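Local coordinates for CDGSH iron-sulfur domain-containing protein 3, mitochondrial (Homo sapiens, PDB 6AVJ) that binds two [2Fe-2S] clusters per monomer, can pass them to apo-ferredoxins, and helps keep mitochondrial free iron and reactive oxygen species at normal levels, at residues 68-72 and 73-77. The protein carries 2 engineered substitutions. Sequence-based numbering, arbitrary orientation.
Sequences TQRPP and YCDGT. With FES (Fe2/s2 (inorganic) cluster), chain E.
Pro-72 packs over one face of the Tyr-73 ring, its CG 4.0 Å from the ring centroid and only 7° off the normal, a CH-pi contact between consecutive residues. The Pro-71–Pro-72 peptide is cis, and the chain reverses here: Tyr-73 N donates to Arg-70 O (3.0 Å). Leu-62 of strand 58-62 touches both Pro-72 and Tyr-73, so the turn packs against that strand.

Before the turn, Thr-68 reaches across to the returning limb of the loop. Its OG1, set anti to the backbone N (chi1 176°), gives its proton to Tyr-73 O (2.7 Å), almost in line with the carbonyl, and accepts from Arg-70 N (3.0 Å), an ST turn. This buried hydroxyl thus ties both limbs of the loop together.

Asp-75 bridges the same two limbs with its carboxylate. OD2 takes the N-H of Gln-69 (2.8 Å) from above the carboxylate plane. OD1 receives two donors of Thr-77: the backbone N at 3.0 Å, closing an Asx turn, and OG1 at 2.6 Å on the syn side. With both oxygens engaged, rotation of the carboxylate is restrained; the three donors would favour the anion, while the nearby sulfide S2 of the cluster would probably oppose it.

Next to Asp-75, Cys-74 SG binds an iron of the cluster, while Gly-76 N makes a weak bond to this sulfur. Cys-63, Cys-65 and Cys-78, the last an engineered residue, complete the second [2Fe-2S] site; the Cys-Asp-Gly-Thr run is this site's version of the CDGSH signature of the NEET fold.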
ATOM      1  N   THR A  68       0.901   7.864   0.229  1.00 13.38           N
ATOM      2  CA  THR A  68       0.399   8.474   1.461  1.00 13.38           C
ATOM      3  C   THR A  68       1.556   9.008   2.335  1.00 10.58           C
ATOM      4  O   THR A  68       2.649   8.438   2.391  1.00 10.63           O
ATOM      5  CB  THR A  68      -0.400   7.464   2.271  1.00  9.74           C
ATOM      6  OG1 THR A  68      -0.793   8.096   3.505  1.00 10.94           O
ATOM      7  CG2 THR A  68       0.449   6.212   2.582  1.00  9.48           C
ATOM      8  N   GLN A  69       1.285  10.073   3.084  1.00 10.72           N
ATOM      9  CA  GLN A  69       2.236  10.585   4.052  1.00 11.77           C
ATOM     10  C   GLN A  69       2.059   9.949   5.417  1.00 17.42           C
ATOM     11  O   GLN A  69       2.894  10.192   6.286  1.00 15.67           O
ATOM     12  CB  GLN A  69       2.123  12.127   4.151  1.00 15.26           C
ATOM     13  CG  GLN A  69       2.585  12.872   2.852  1.00 20.46           C
ATOM     14  CD  GLN A  69       4.109  13.076   2.780  1.00 36.43           C
ATOM     15  OE1 GLN A  69       4.838  13.013   3.806  1.00 36.90           O
ATOM     16  NE2 GLN A  69       4.600  13.297   1.564  1.00 46.50           N
ATOM     17  N   ARG A  70       1.052   9.098   5.582  1.00 13.22           N
ATOM     18  CA  ARG A  70       0.814   8.403   6.842  1.00 13.48           C
ATOM     19  C   ARG A  70       0.625   6.890   6.610  1.00 13.19           C
ATOM     20  O   ARG A  70      -0.417   6.331   6.932  1.00 12.33           O
ATOM     21  CB  ARG A  70      -0.400   9.014   7.552  1.00 16.80           C
ATOM     22  CG  ARG A  70      -0.286  10.521   7.754  1.00 26.11           C
ATOM     23  CD  ARG A  70      -1.423  11.114   8.571  1.00 36.70           C
ATOM     24  NE  ARG A  70      -1.094  12.465   9.022  1.00 42.62           N
ATOM     25  CZ  ARG A  70      -1.971  13.329   9.526  1.00 37.86           C
ATOM     26  NH1 ARG A  70      -3.247  12.992   9.649  1.00 40.34           N
ATOM     27  NH2 ARG A  70      -1.570  14.534   9.902  1.00 25.91           N
ATOM     28  N   PRO A  71       1.636   6.231   6.047  1.00 13.63           N
ATOM     29  CA  PRO A  71       1.530   4.805   5.776  1.00  9.87           C
ATOM     30  C   PRO A  71       1.302   4.031   7.054  1.00 11.67           C
ATOM     31  O   PRO A  71       1.880   4.357   8.102  1.00 12.52           O
ATOM     32  CB  PRO A  71       2.896   4.469   5.164  1.00 12.54           C
ATOM     33  CG  PRO A  71       3.797   5.477   5.790  1.00 17.65           C
ATOM     34  CD  PRO A  71       3.005   6.719   5.824  1.00 16.77           C
ATOM     35  N   PRO A  72       0.537   2.925   6.994  1.00 11.90           N
ATOM     36  CA  PRO A  72      -0.028   2.280   5.784  1.00 10.21           C
ATOM     37  C   PRO A  72      -1.366   2.887   5.295  1.00  8.17           C
ATOM     38  O   PRO A  72      -1.967   2.381   4.347  1.00 10.45           O
ATOM     39  CB  PRO A  72      -0.246   0.862   6.272  1.00  8.35           C
ATOM     40  CG  PRO A  72      -0.723   1.089   7.653  1.00 11.22           C
ATOM     41  CD  PRO A  72       0.259   2.113   8.179  1.00 13.38           C
ATOM     42  N   TYR A  73      -1.854   3.925   5.967  1.00 10.13           N
ATOM     43  CA  TYR A  73      -3.234   4.365   5.785  1.00  9.56           C
ATOM     44  C   TYR A  73      -3.343   5.377   4.643  1.00 13.62           C
ATOM     45  O   TYR A  73      -2.431   6.176   4.403  1.00 10.52           O
ATOM     46  CB  TYR A  73      -3.779   5.024   7.057  1.00 12.76           C
ATOM     47  CG  TYR A  73      -3.673   4.114   8.255  1.00 16.30           C
ATOM     48  CD1 TYR A  73      -4.513   3.048   8.362  1.00 15.19           C
ATOM     49  CD2 TYR A  73      -2.693   4.297   9.237  1.00 17.65           C
ATOM     50  CE1 TYR A  73      -4.458   2.180   9.439  1.00 20.92           C
ATOM     51  CE2 TYR A  73      -2.609   3.392  10.345  1.00 17.23           C
ATOM     52  CZ  TYR A  73      -3.521   2.339  10.411  1.00 21.72           C
ATOM     53  OH  TYR A  73      -3.532   1.412  11.443  1.00 27.09           O
ATOM     54  N   CYS A  74      -4.502   5.365   4.007  1.00  8.78           N
ATOM     55  CA  CYS A  74      -4.872   6.380   3.017  1.00  9.57           C
ATOM     56  C   CYS A  74      -4.991   7.716   3.725  1.00 11.89           C
ATOM     57  O   CYS A  74      -5.648   7.813   4.763  1.00 13.03           O
ATOM     58  CB  CYS A  74      -6.222   6.040   2.369  1.00 10.21           C
ATOM     59  SG  CYS A  74      -6.777   7.256   1.141  1.00  8.93           S
ATOM     60  N   ASP A  75      -4.318   8.727   3.212  1.00 10.85           N
ATOM     61  CA  ASP A  75      -4.485  10.066   3.759  1.00  9.87           C
ATOM     62  C   ASP A  75      -5.040  11.012   2.712  1.00  9.89           C
ATOM     63  O   ASP A  75      -4.940  12.228   2.877  1.00 10.21           O
ATOM     64  CB  ASP A  75      -3.173  10.600   4.339  1.00 10.57           C
ATOM     65  CG  ASP A  75      -2.150  10.964   3.280  1.00 16.39           C
ATOM     66  OD1 ASP A  75      -2.373  10.721   2.060  1.00  8.80           O
ATOM     67  OD2 ASP A  75      -1.073  11.487   3.670  1.00 14.44           O
ATOM     68  N   GLY A  76      -5.564  10.492   1.603  1.00  8.33           N
ATOM     69  CA  GLY A  76      -6.183  11.345   0.612  1.00  9.65           C
ATOM     70  C   GLY A  76      -5.227  11.966  -0.390  1.00 11.95           C
ATOM     71  O   GLY A  76      -5.678  12.712  -1.272  1.00 11.04           O
ATOM     72  N   THR A  77      -3.933  11.660  -0.291  1.00 10.97           N
ATOM     73  CA  THR A  77      -2.976  12.038  -1.337  1.00 12.05           C
ATOM     74  C   THR A  77      -3.426  11.515  -2.698  1.00 13.67           C
ATOM     75  O   THR A  77      -3.231  12.184  -3.714  1.00 13.76           O
ATOM     76  CB  THR A  77      -1.568  11.516  -0.995  1.00 11.18           C
ATOM     77  OG1 THR A  77      -1.154  12.060   0.242  1.00 10.95           O
ATOM     78  CG2 THR A  77      -0.524  11.935  -2.036  1.00 15.01           C
TER
HETATM   79 FE1  FES E 202      -5.260   7.224  -0.652  1.00 10.84          FE
HETATM   80 FE2  FES E 202      -2.737   6.292  -1.327  1.00 10.85          FE
HETATM   81  S1  FES E 202      -4.715   5.376  -1.769  1.00 10.82           S
HETATM   82  S2  FES E 202      -3.288   8.080  -0.152  1.00 10.04           S